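Local coordinates for protein putative adhesin (Komagataella phaffii, PDB 5FX8) that may act in cell-cell adhesion, this chain being the N-terminal part of the protein with two cohesin-like domains, at residues Thr183-Gly188 / Leu274-Val279; Ser267-Asp272 / Glu301-Ala306; Val76-Thr81 / Ala312-Phe317; Val30-Gly35 / Asp103-Val108. One frame throughout, in Å; residues are numbered along the deposited sequence.

Interaction 1. Residues Thr183-Gly188 / Leu274-Val279; sequences TVQTPG and LEVQNV
Val-184 and Val-279 bond to each other twice through the backbone, Val-184 N to Val-279 O at 3.2 Å and Val-279 N to Val-184 O at 3.1 Å. Thr-186 and Gln-277 repeat the double link, Thr-186 N giving to Gln-277 O at 3.3 Å and Gln-277 N to Thr-186 O at 3.2 Å. Between them Gln-185 and Asn-278 form a non-hydrogen-bonded antiparallel pair, and the two strand axes run 169° apart. The carbonyl of Gln-277 has a second neighbour, the CA of Gln-185, in a CA-H...O contact. Gln-185 and Asn-278 send their side chains to one face of the sheet, where the methyl CG2 of Thr-183 comes up to Asn-278 ND2 at 3.3 Å. With CG anti to the backbone N (chi1 179°), Asn-278 holds its amide beside that methyl, while its OD1 accepts a hydrogen bond from Lys-154. Further along this face, the CG1 methyl of Val-276 packs on the extended chain of Gln-185, and its CG2 reaches Pro-187 CD at 3.9 Å, just past a cis peptide bond that follows the last paired residue, Thr-186. The other face carries Val-184 and Val-279 side by side, pointing the same way, and the pair Thr-186 and Gln-277. In the second cohesin-like domain these strands, 176-186 and 275-286, are neighbours in a five-stranded antiparallel sheet, with 246-252 beyond the first and 294-304 beyond the second; Trp-165 of strand 162-170 and Phe-190 of strand 189-200, from the other sheet, lie against the Gln-185 and Asn-278 face.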
loop_
_atom_site.group_PDB
_atom_site.type_symbol
_atom_site.label_atom_id
_atom_site.label_comp_id
_atom_site.label_asym_id
_atom_site.label_seq_id
_atom_site.Cartn_x
_atom_site.Cartn_y
_atom_site.Cartn_z
ATOM N N THR C 183 14.400 21.420 36.212
ATOM C CA THR C 183 14.819 21.578 37.598
ATOM C C THR C 183 15.600 22.871 37.739
ATOM O O THR C 183 16.430 23.182 36.890
ATOM C CB THR C 183 15.733 20.427 38.052
ATOM O OG1 THR C 183 15.287 19.198 37.488
ATOM C CG2 THR C 183 15.718 20.275 39.559
ATOM N N VAL C 184 15.352 23.616 38.817
ATOM C CA VAL C 184 16.231 24.700 39.237
ATOM C C VAL C 184 16.602 24.503 40.704
ATOM O O VAL C 184 15.770 24.101 41.521
ATOM C CB VAL C 184 15.581 26.075 39.007
ATOM C CG1 VAL C 184 15.028 26.143 37.685
ATOM C CG2 VAL C 184 14.523 26.349 39.980
ATOM N N GLN C 185 17.855 24.779 41.040
ATOM C CA GLN C 185 18.284 24.602 42.415
ATOM C C GLN C 185 19.420 25.567 42.757
ATOM O O GLN C 185 20.231 25.916 41.899
ATOM C CB GLN C 185 18.702 23.155 42.651
ATOM C CG GLN C 185 20.079 23.020 43.151
ATOM C CD GLN C 185 20.415 21.641 43.590
ATOM O OE1 GLN C 185 21.507 21.406 44.086
ATOM N NE2 GLN C 185 19.494 20.713 43.417
ATOM N N THR C 186 19.444 26.018 44.010
ATOM C CA THR C 186 20.562 26.787 44.558
ATOM C C THR C 186 20.869 26.184 45.900
ATOM O O THR C 186 19.951 25.876 46.643
ATOM C CB THR C 186 20.245 28.289 44.749
ATOM O OG1 THR C 186 19.188 28.424 45.704
ATOM C CG2 THR C 186 19.812 28.917 43.471
ATOM N N PRO C 187 22.151 26.046 46.244
ATOM C CA PRO C 187 23.339 26.471 45.517
ATOM C C PRO C 187 24.070 25.384 44.747
ATOM O O PRO C 187 25.185 25.657 44.306
ATOM C CB PRO C 187 24.238 26.947 46.636
ATOM C CG PRO C 187 23.979 25.943 47.688
ATOM C CD PRO C 187 22.498 25.678 47.626
ATOM N N GLY C 188 23.508 24.198 44.596
ATOM C CA GLY C 188 24.270 23.106 44.014
ATOM C C GLY C 188 24.730 23.372 42.587
ATOM O O GLY C 188 24.343 24.334 41.923
ATOM N N LEU C 274 24.290 22.989 53.913
ATOM C CA LEU C 274 23.486 22.123 54.766
ATOM C C LEU C 274 22.064 21.952 54.269
ATOM O O LEU C 274 21.361 21.076 54.764
ATOM C CB LEU C 274 23.442 22.666 56.204
ATOM C CG LEU C 274 24.779 22.977 56.886
ATOM C CD1 LEU C 274 24.638 23.967 58.054
ATOM C CD2 LEU C 274 25.416 21.691 57.340
ATOM N N GLU C 275 21.632 22.753 53.308
ATOM C CA GLU C 275 20.253 22.817 52.875
ATOM C C GLU C 275 20.266 23.290 51.427
ATOM O O GLU C 275 21.145 24.059 51.025
ATOM C CB GLU C 275 19.452 23.752 53.794
ATOM C CG GLU C 275 18.036 24.090 53.332
ATOM C CD GLU C 275 17.381 25.203 54.164
ATOM O OE1 GLU C 275 18.114 26.056 54.705
ATOM O OE2 GLU C 275 16.134 25.224 54.289
ATOM N N VAL C 276 19.299 22.806 50.644
ATOM C CA VAL C 276 19.239 23.041 49.202
ATOM C C VAL C 276 17.787 23.263 48.791
ATOM O O VAL C 276 16.929 22.420 49.065
ATOM C CB VAL C 276 19.856 21.858 48.424
ATOM C CG1 VAL C 276 19.280 21.746 47.043
ATOM C CG2 VAL C 276 21.313 22.037 48.304
ATOM N N GLN C 277 17.509 24.386 48.125
ATOM C CA GLN C 277 16.197 24.616 47.522
ATOM C C GLN C 277 16.173 23.990 46.132
ATOM O O GLN C 277 17.130 24.133 45.367
ATOM C CB GLN C 277 15.872 26.105 47.438
ATOM C CG GLN C 277 16.025 26.848 48.751
ATOM C CD GLN C 277 15.077 26.338 49.822
ATOM O OE1 GLN C 277 13.857 26.284 49.615
ATOM N NE2 GLN C 277 15.632 25.946 50.974
ATOM N N ASN C 278 15.093 23.273 45.824
ATOM C CA ASN C 278 14.995 22.551 44.563
ATOM C C ASN C 278 13.551 22.460 44.118
ATOM O O ASN C 278 12.704 21.984 44.875
ATOM C CB ASN C 278 15.557 21.142 44.682
ATOM C CG ASN C 278 15.434 20.367 43.393
ATOM O OD1 ASN C 278 14.354 19.936 43.014
ATOM N ND2 ASN C 278 16.541 20.193 42.713
ATOM N N VAL C 279 13.282 22.853 42.881
ATOM C CA VAL C 279 11.962 22.674 42.297
ATOM C C VAL C 279 12.097 21.843 41.032
ATOM O O VAL C 279 13.116 21.906 40.343
ATOM C CB VAL C 279 11.288 24.019 42.005
ATOM C CG1 VAL C 279 12.082 24.759 41.004
ATOM C CG2 VAL C 279 9.902 23.801 41.498
#

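Interaction 2. Residues Ser267-Asp272 / Glu301-Ala306; sequences SNLADD and EPFYRA
Leu-269 lies across the guanidinium of Arg-305, and its side chain can be followed along that contact. CB sits 3.7 Å from Arg-305 NH1, near the end of the group. CG stands beside the backbone N (chi1 -55°), which carries the branch over the arginine, and from there the CD1 methyl comes to rest 3.8 Å above the guanidinium plane, over its centre. The same methyl meets the ring of Phe-303, with Leu-269 CD1 4.1 Å from Phe-303 CE2, so one carbon touches both an aromatic ring and a flat cation. The contact lies at one end of the second cohesin-like domain, where the loop leaving strand 260-268 of one sheet passes the end of strand 294-304 of the other; between them, Phe-303 points inward against Trp-165 and Val-163. Arg-305 arrives from the opposite direction to Leu-269, extended at first and then bent at chi3 (106°), which turns the guanidinium flat under the leucine. At its edge NH1 gives a hydrogen bond to Ala-270 O at 3.2 Å, only 3° out of the guanidinium plane, and it also bonds Val-273 O. Tyr-59, a residue of the first cohesin-like range, makes a cation-pi contact with Arg-305 and bonds Asp-271 O through its hydroxyl. The carboxylate of Asp-271 stays separate, its OD1 5.1 Å from Arg-305 NH2, near enough that the opposite charges probably attract.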
loop_
_atom_site.group_PDB
_atom_site.type_symbol
_atom_site.label_atom_id
_atom_site.label_comp_id
_atom_site.label_asym_id
_atom_site.label_seq_id
_atom_site.Cartn_x
_atom_site.Cartn_y
_atom_site.Cartn_z
ATOM N N SER C 267 23.722 16.241 41.862
ATOM C CA SER C 267 24.092 17.605 42.198
ATOM C C SER C 267 25.218 17.560 43.222
ATOM O O SER C 267 25.020 17.098 44.348
ATOM C CB SER C 267 22.888 18.373 42.726
ATOM O OG SER C 267 23.209 19.727 42.940
ATOM N N ASN C 268 26.400 18.018 42.828
ATOM C CA ASN C 268 27.510 18.172 43.757
ATOM C C ASN C 268 27.342 19.435 44.596
ATOM O O ASN C 268 26.933 20.481 44.094
ATOM C CB ASN C 268 28.824 18.204 42.988
ATOM C CG ASN C 268 29.154 16.867 42.370
ATOM O OD1 ASN C 268 29.152 15.850 43.056
ATOM N ND2 ASN C 268 29.415 16.850 41.067
ATOM N N LEU C 269 27.646 19.327 45.891
ATOM C CA LEU C 269 27.491 20.432 46.830
ATOM C C LEU C 269 28.827 20.812 47.459
ATOM O O LEU C 269 29.710 19.972 47.641
ATOM C CB LEU C 269 26.504 20.069 47.937
ATOM C CG LEU C 269 25.137 19.605 47.446
ATOM C CD1 LEU C 269 24.328 18.987 48.573
ATOM C CD2 LEU C 269 24.387 20.767 46.829
ATOM N N ALA C 270 28.968 22.087 47.803
ATOM C CA ALA C 270 30.087 22.489 48.640
ATOM C C ALA C 270 29.950 21.856 50.010
ATOM O O ALA C 270 28.847 21.573 50.476
ATOM C CB ALA C 270 30.148 24.006 48.785
ATOM N N ASP C 271 31.084 21.643 50.669
ATOM C CA ASP C 271 31.033 21.001 51.975
ATOM C C ASP C 271 30.346 21.852 53.029
ATOM O O ASP C 271 29.889 21.304 54.028
ATOM C CB ASP C 271 32.432 20.630 52.444
ATOM C CG ASP C 271 32.932 19.356 51.810
ATOM O OD1 ASP C 271 32.095 18.579 51.296
ATOM O OD2 ASP C 271 34.157 19.122 51.842
ATOM N N ASP C 272 30.244 23.165 52.828
ATOM C CA ASP C 272 29.606 24.056 53.787
ATOM C C ASP C 272 28.126 24.262 53.509
ATOM O O ASP C 272 27.540 25.230 54.011
ATOM C CB ASP C 272 30.312 25.409 53.810
ATOM C CG ASP C 272 30.092 26.206 52.544
ATOM O OD1 ASP C 272 30.881 26.040 51.593
ATOM O OD2 ASP C 272 29.143 27.016 52.502
ATOM N N GLU C 301 10.014 20.125 47.152
ATOM C CA GLU C 301 10.585 19.614 48.395
ATOM C C GLU C 301 12.086 19.910 48.471
ATOM O O GLU C 301 12.825 19.562 47.538
ATOM C CB GLU C 301 10.333 18.113 48.524
ATOM C CG GLU C 301 10.480 17.561 49.939
ATOM C CD GLU C 301 10.726 16.053 49.969
ATOM O OE1 GLU C 301 10.743 15.430 48.880
ATOM O OE2 GLU C 301 10.910 15.493 51.083
ATOM N N PRO C 302 12.571 20.570 49.549
ATOM C CA PRO C 302 14.007 20.830 49.718
ATOM C C PRO C 302 14.810 19.600 50.074
ATOM O O PRO C 302 14.253 18.529 50.317
ATOM C CB PRO C 302 14.054 21.821 50.886
ATOM C CG PRO C 302 12.725 22.311 51.047
ATOM C CD PRO C 302 11.782 21.261 50.567
ATOM N N PHE C 303 16.125 19.760 50.131
ATOM C CA PHE C 303 17.035 18.729 50.592
ATOM C C PHE C 303 17.735 19.194 51.858
ATOM O O PHE C 303 18.110 20.363 51.986
ATOM C CB PHE C 303 18.068 18.389 49.538
ATOM C CG PHE C 303 19.113 17.421 49.997
ATOM C CD1 PHE C 303 18.799 16.106 50.215
ATOM C CD2 PHE C 303 20.417 17.823 50.170
ATOM C CE1 PHE C 303 19.756 15.222 50.608
ATOM C CE2 PHE C 303 21.377 16.937 50.565
ATOM C CZ PHE C 303 21.048 15.639 50.782
ATOM N N TYR C 304 17.901 18.264 52.791
ATOM C CA TYR C 304 18.462 18.547 54.101
ATOM C C TYR C 304 19.560 17.542 54.380
ATOM O O TYR C 304 19.432 16.359 54.056
ATOM C CB TYR C 304 17.402 18.483 55.185
ATOM C CG TYR C 304 16.322 19.536 55.097
ATOM C CD1 TYR C 304 16.618 20.878 55.316
ATOM C CD2 TYR C 304 15.006 19.190 54.845
ATOM C CE1 TYR C 304 15.649 21.830 55.263
ATOM C CE2 TYR C 304 14.026 20.143 54.792
ATOM C CZ TYR C 304 14.358 21.461 55.006
ATOM O OH TYR C 304 13.405 22.441 54.963
ATOM N N ARG C 305 20.653 18.016 54.951
ATOM C CA ARG C 305 21.757 17.121 55.217
ATOM C C ARG C 305 21.834 16.657 56.662
ATOM O O ARG C 305 22.464 15.635 56.925
ATOM C CB ARG C 305 23.071 17.783 54.803
ATOM C CG ARG C 305 23.145 18.020 53.319
ATOM C CD ARG C 305 24.424 18.683 52.909
ATOM N NE ARG C 305 25.328 17.760 52.243
ATOM C CZ ARG C 305 26.439 18.138 51.634
ATOM N NH1 ARG C 305 26.764 19.418 51.610
ATOM N NH2 ARG C 305 27.217 17.247 51.049
ATOM N N ALA C 306 21.200 17.348 57.598
ATOM C CA ALA C 306 21.374 17.010 58.998
ATOM C C ALA C 306 20.051 17.125 59.737
ATOM O O ALA C 306 19.109 17.751 59.266
ATOM C CB ALA C 306 22.424 17.911 59.646
#

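Interaction 3. Residues Val76-Thr81 / Ala312-Phe317; sequences VQVLST and AAFEAF
Val-78 and Leu-79, which form a classic beta bulge opposite Phe-70 in strand 77-84, both pack on the C-terminal strand 312-319, which turns a corner at Glu-315. No hydrogen bond joins the two segments; the contact is made of aliphatic groups gathered round two phenylalanine rings, with only Val-78 over their faces. Val-78 serves both rings at once. Its CG1, anti to the backbone N (chi1 178°), lies 3.8 Å from the centroid of the Phe-314 ring, 14° off the normal, in a CH-pi contact, while its CG2 makes a second one over a face of Phe-317, 4.2 Å from that centroid. The side chains of Val-78 and Phe-317 slide past each other in opposite directions. Leu-79 crosses Phe-314 at about a right angle and touches the far end of the ring, its CD2 3.6 Å from Phe-314 CZ. Round Phe-317, Val-76 CG1 stands at the ring edge, 3.9 Å from Phe-317 CE2, and the carbonyl oxygen of Gln-77 is 3.6 Å from the same CE2 atom. The corner at Glu-315 lets Phe-314 and Phe-317, three residues apart, both point toward strand 77-84. Beyond them, Phe-314 also packs on Phe-31 and Leu-104, and Phe-317 on Ile-101 and Thr-72; the last strand lies between 68-72 and 101-114 of the first cohesin-like domain, while Leu-79 leans on Phe-92 and Phe-94 of strand 89-94.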
loop_
_atom_site.group_PDB
_atom_site.type_symbol
_atom_site.label_atom_id
_atom_site.label_comp_id
_atom_site.label_asym_id
_atom_site.label_seq_id
_atom_site.Cartn_x
_atom_site.Cartn_y
_atom_site.Cartn_z
ATOM N N VAL C 76 15.014 34.280 76.164
ATOM C CA VAL C 76 15.445 33.837 77.482
ATOM C C VAL C 76 15.839 32.370 77.418
ATOM O O VAL C 76 15.096 31.542 76.888
ATOM C CB VAL C 76 14.339 34.077 78.511
ATOM C CG1 VAL C 76 14.807 33.677 79.878
ATOM C CG2 VAL C 76 13.945 35.515 78.472
ATOM N N GLN C 77 17.010 32.047 77.960
ATOM C CA GLN C 77 17.429 30.654 78.051
ATOM C C GLN C 77 16.455 29.859 78.901
ATOM O O GLN C 77 15.990 30.327 79.944
ATOM C CB GLN C 77 18.831 30.546 78.645
ATOM C CG GLN C 77 19.921 30.977 77.702
ATOM C CD GLN C 77 21.316 30.715 78.225
ATOM O OE1 GLN C 77 21.502 30.391 79.400
ATOM N NE2 GLN C 77 22.314 30.877 77.354
ATOM N N VAL C 78 16.155 28.640 78.458
ATOM C CA VAL C 78 15.210 27.766 79.139
ATOM C C VAL C 78 15.848 26.436 79.502
ATOM O O VAL C 78 15.804 26.011 80.658
ATOM C CB VAL C 78 13.937 27.547 78.295
ATOM C CG1 VAL C 78 12.986 26.597 79.013
ATOM C CG2 VAL C 78 13.268 28.879 77.998
ATOM N N LEU C 79 16.444 25.763 78.526
ATOM C CA LEU C 79 17.038 24.458 78.753
ATOM C C LEU C 79 18.015 24.176 77.630
ATOM O O LEU C 79 18.036 24.862 76.609
ATOM C CB LEU C 79 15.968 23.370 78.834
ATOM C CG LEU C 79 14.991 23.232 77.668
ATOM C CD1 LEU C 79 15.554 22.348 76.620
ATOM C CD2 LEU C 79 13.733 22.645 78.190
ATOM N N SER C 80 18.811 23.145 77.832
ATOM C CA SER C 80 19.695 22.626 76.814
ATOM C C SER C 80 19.488 21.118 76.743
ATOM O O SER C 80 19.007 20.507 77.695
ATOM C CB SER C 80 21.133 22.969 77.124
ATOM O OG SER C 80 21.519 22.305 78.288
ATOM N N THR C 81 19.841 20.521 75.606
ATOM C CA THR C 81 19.557 19.121 75.332
ATOM C C THR C 81 20.843 18.398 74.969
ATOM O O THR C 81 21.772 18.986 74.427
ATOM C CB THR C 81 18.548 18.941 74.159
ATOM O OG1 THR C 81 18.990 19.688 73.018
ATOM C CG2 THR C 81 17.149 19.380 74.519
ATOM N N ALA C 312 14.082 28.789 68.998
ATOM C CA ALA C 312 13.053 29.688 69.520
ATOM C C ALA C 312 11.797 28.873 69.821
ATOM O O ALA C 312 10.782 28.948 69.131
ATOM C CB ALA C 312 12.769 30.807 68.532
ATOM N N ALA C 313 11.876 28.097 70.896
ATOM C CA ALA C 313 10.947 27.002 71.103
ATOM C C ALA C 313 9.866 27.269 72.134
ATOM O O ALA C 313 8.843 26.586 72.106
ATOM C CB ALA C 313 11.713 25.754 71.518
ATOM N N PHE C 314 10.047 28.220 73.041
ATOM C CA PHE C 314 9.127 28.393 74.156
ATOM C C PHE C 314 8.391 29.727 74.086
ATOM O O PHE C 314 8.997 30.775 73.861
ATOM C CB PHE C 314 9.868 28.275 75.488
ATOM C CG PHE C 314 10.363 26.892 75.779
ATOM C CD1 PHE C 314 9.555 25.978 76.407
ATOM C CD2 PHE C 314 11.628 26.508 75.403
ATOM C CE1 PHE C 314 10.003 24.720 76.669
ATOM C CE2 PHE C 314 12.072 25.248 75.652
ATOM C CZ PHE C 314 11.260 24.350 76.291
ATOM N N GLU C 315 7.078 29.672 74.309
ATOM C CA GLU C 315 6.208 30.842 74.302
ATOM C C GLU C 315 5.946 31.423 75.685
ATOM O O GLU C 315 5.650 32.612 75.788
ATOM C CB GLU C 315 4.859 30.500 73.659
ATOM C CG GLU C 315 4.969 29.764 72.338
ATOM C CD GLU C 315 3.706 29.851 71.504
ATOM O OE1 GLU C 315 2.749 29.098 71.772
ATOM O OE2 GLU C 315 3.677 30.673 70.573
ATOM N N ALA C 316 6.008 30.618 76.742
ATOM C CA ALA C 316 5.759 31.091 78.098
ATOM C C ALA C 316 6.808 30.520 79.021
ATOM O O ALA C 316 7.134 29.335 78.940
ATOM C CB ALA C 316 4.387 30.683 78.625
ATOM N N PHE C 317 7.308 31.363 79.915
ATOM C CA PHE C 317 8.351 30.956 80.840
ATOM C C PHE C 317 8.455 31.935 81.996
ATOM O O PHE C 317 8.432 33.147 81.774
ATOM C CB PHE C 317 9.675 30.869 80.104
ATOM C CG PHE C 317 10.809 30.443 80.960
ATOM C CD1 PHE C 317 10.768 29.250 81.639
ATOM C CD2 PHE C 317 11.922 31.241 81.083
ATOM C CE1 PHE C 317 11.821 28.850 82.421
ATOM C CE2 PHE C 317 12.988 30.851 81.865
ATOM C CZ PHE C 317 12.933 29.646 82.541
#

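Interaction 4. Residues Val30-Gly35 / Asp103-Val108; sequences VFSTAG and DLEGVV
Phe-31 and Gly-106 form an antiparallel hydrogen-bonded pair, Phe-31 N to Gly-106 O at 2.7 Å and Gly-106 N to Phe-31 O at 3.0 Å, as the chain directions of the two segments run 175° apart. They join strand 25-31 to strand 101-114 in the beta sheet of the first cohesin-like domain. Val-30 and Val-107 make the neighbouring non-hydrogen-bonded pair, their side chains on the face opposite Phe-31. The Phe-31 ring turns its edge to Gly-106 O and reaches the residues on either side of that glycine on the same face: CD2 meets Leu-104 CD1 at 3.9 Å, with the two side chains side by side, and CE1 meets Val-108 CB at 4.1 Å. Buried there, the ring also meets Phe-92 edge-to-face. Past Phe-31 the strand pairing ends, and side chains take over. The Glu-105 chain, bent at chi2 (-63°), swings its carboxylate back across to Ser-32 and Thr-33, so that a single oxygen, OE2, accepts two bonds. Ser-32 OG gives to it at 3.0 Å on the syn lone pair, and Thr-33 N at 3.1 Å from above the carboxylate plane, which would fix the rotation of the group and probably steady its negative charge. Thr-33 replies with its hydroxyl, OG1 set between the backbone N and the carbonyl carbon (chi1 48°), where it receives a weak bond from Leu-104 N at 3.3 Å.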
loop_
_atom_site.group_PDB
_atom_site.type_symbol
_atom_site.label_atom_id
_atom_site.label_comp_id
_atom_site.label_asym_id
_atom_site.label_seq_id
_atom_site.Cartn_x
_atom_site.Cartn_y
_atom_site.Cartn_z
ATOM N N VAL C 30 6.315 18.387 73.396
ATOM C CA VAL C 30 5.445 19.474 73.810
ATOM C C VAL C 30 5.595 19.673 75.308
ATOM O O VAL C 30 5.558 18.707 76.074
ATOM C CB VAL C 30 3.987 19.172 73.433
ATOM C CG1 VAL C 30 3.051 20.295 73.867
ATOM C CG2 VAL C 30 3.894 18.963 71.961
ATOM N N PHE C 31 5.766 20.928 75.720
ATOM C CA PHE C 31 5.908 21.311 77.117
ATOM C C PHE C 31 4.765 22.234 77.491
ATOM O O PHE C 31 4.527 23.233 76.814
ATOM C CB PHE C 31 7.236 22.008 77.374
ATOM C CG PHE C 31 8.437 21.119 77.235
ATOM C CD1 PHE C 31 8.994 20.872 76.004
ATOM C CD2 PHE C 31 9.028 20.564 78.344
ATOM C CE1 PHE C 31 10.088 20.088 75.880
ATOM C CE2 PHE C 31 10.126 19.781 78.220
ATOM C CZ PHE C 31 10.654 19.540 76.977
ATOM N N SER C 32 4.063 21.897 78.567
ATOM C CA SER C 32 2.936 22.691 79.028
ATOM C C SER C 32 2.800 22.557 80.535
ATOM O O SER C 32 3.324 21.631 81.150
ATOM C CB SER C 32 1.630 22.274 78.351
ATOM O OG SER C 32 0.535 22.997 78.877
ATOM N N THR C 33 2.105 23.518 81.127
ATOM C CA THR C 33 1.737 23.466 82.531
ATOM C C THR C 33 0.289 23.922 82.635
ATOM O O THR C 33 -0.052 25.017 82.186
ATOM C CB THR C 33 2.672 24.336 83.376
ATOM O OG1 THR C 33 2.806 25.622 82.773
ATOM C CG2 THR C 33 4.026 23.747 83.413
ATOM N N ALA C 34 -0.572 23.054 83.155
ATOM C CA ALA C 34 -1.947 23.421 83.468
ATOM C C ALA C 34 -2.435 22.850 84.792
ATOM O O ALA C 34 -3.537 23.196 85.220
ATOM C CB ALA C 34 -2.895 22.986 82.346
ATOM N N GLY C 35 -1.677 21.983 85.449
ATOM C CA GLY C 35 -1.890 21.740 86.856
ATOM C C GLY C 35 -1.121 22.799 87.612
ATOM O O GLY C 35 -1.055 23.949 87.168
ATOM N N ASP C 103 5.820 28.669 85.044
ATOM C CA ASP C 103 5.131 28.509 83.774
ATOM C C ASP C 103 6.094 28.013 82.711
ATOM O O ASP C 103 7.244 28.452 82.646
ATOM C CB ASP C 103 4.498 29.821 83.309
ATOM C CG ASP C 103 3.415 30.302 84.238
ATOM O OD1 ASP C 103 2.847 29.464 84.972
ATOM O OD2 ASP C 103 3.125 31.516 84.230
ATOM N N LEU C 104 5.608 27.111 81.864
ATOM C CA LEU C 104 6.407 26.581 80.768
ATOM C C LEU C 104 5.473 26.215 79.631
ATOM O O LEU C 104 4.622 25.343 79.801
ATOM C CB LEU C 104 7.204 25.355 81.206
ATOM C CG LEU C 104 8.697 25.286 80.868
ATOM C CD1 LEU C 104 9.084 23.878 80.459
ATOM C CD2 LEU C 104 9.127 26.297 79.818
ATOM N N GLU C 105 5.635 26.867 78.481
ATOM C CA GLU C 105 4.906 26.499 77.272
ATOM C C GLU C 105 5.868 26.525 76.099
ATOM O O GLU C 105 6.440 27.574 75.797
ATOM C CB GLU C 105 3.737 27.445 77.000
ATOM C CG GLU C 105 2.656 27.448 78.047
ATOM C CD GLU C 105 1.954 26.114 78.181
ATOM O OE1 GLU C 105 1.977 25.314 77.216
ATOM O OE2 GLU C 105 1.377 25.872 79.266
ATOM N N GLY C 106 6.023 25.394 75.421
ATOM C CA GLY C 106 6.850 25.374 74.230
ATOM C C GLY C 106 6.874 24.006 73.591
ATOM O O GLY C 106 6.324 23.038 74.114
ATOM N N VAL C 107 7.526 23.939 72.436
ATOM C CA VAL C 107 7.713 22.688 71.714
ATOM C C VAL C 107 9.181 22.575 71.305
ATOM O O VAL C 107 9.703 23.439 70.589
ATOM C CB VAL C 107 6.802 22.581 70.474
ATOM C CG1 VAL C 107 7.002 21.225 69.826
ATOM C CG2 VAL C 107 5.334 22.810 70.813
ATOM N N VAL C 108 9.845 21.518 71.741
ATOM C CA VAL C 108 11.165 21.179 71.233
ATOM C C VAL C 108 10.992 20.055 70.226
ATOM O O VAL C 108 10.378 19.026 70.526
ATOM C CB VAL C 108 12.126 20.777 72.368
ATOM C CG1 VAL C 108 13.314 19.985 71.822
ATOM C CG2 VAL C 108 12.628 22.001 73.104
#

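In the fold
From the N terminus, interaction 4 closes first, joining 30-35 to 103-108 within the first cohesin-like domain. Before it closes, 76-81 opens interaction 3, whose partner 312-317 comes only near the end of the chain, so the two cross; their centres are 10 Å apart, and strands 101-114 and 312-319 are sheet neighbours. Inside the long loop of interaction 3 lies the second cohesin-like domain with interactions 1 and 2, which also cross: 267-272 falls between 183-188 and 274-279, and 301-306 follows. They touch through strands 275-286 and 294-304. After strand 294-304 the chain returns to the first domain; the centres of interactions 2 and 3 are about 29 Å apart.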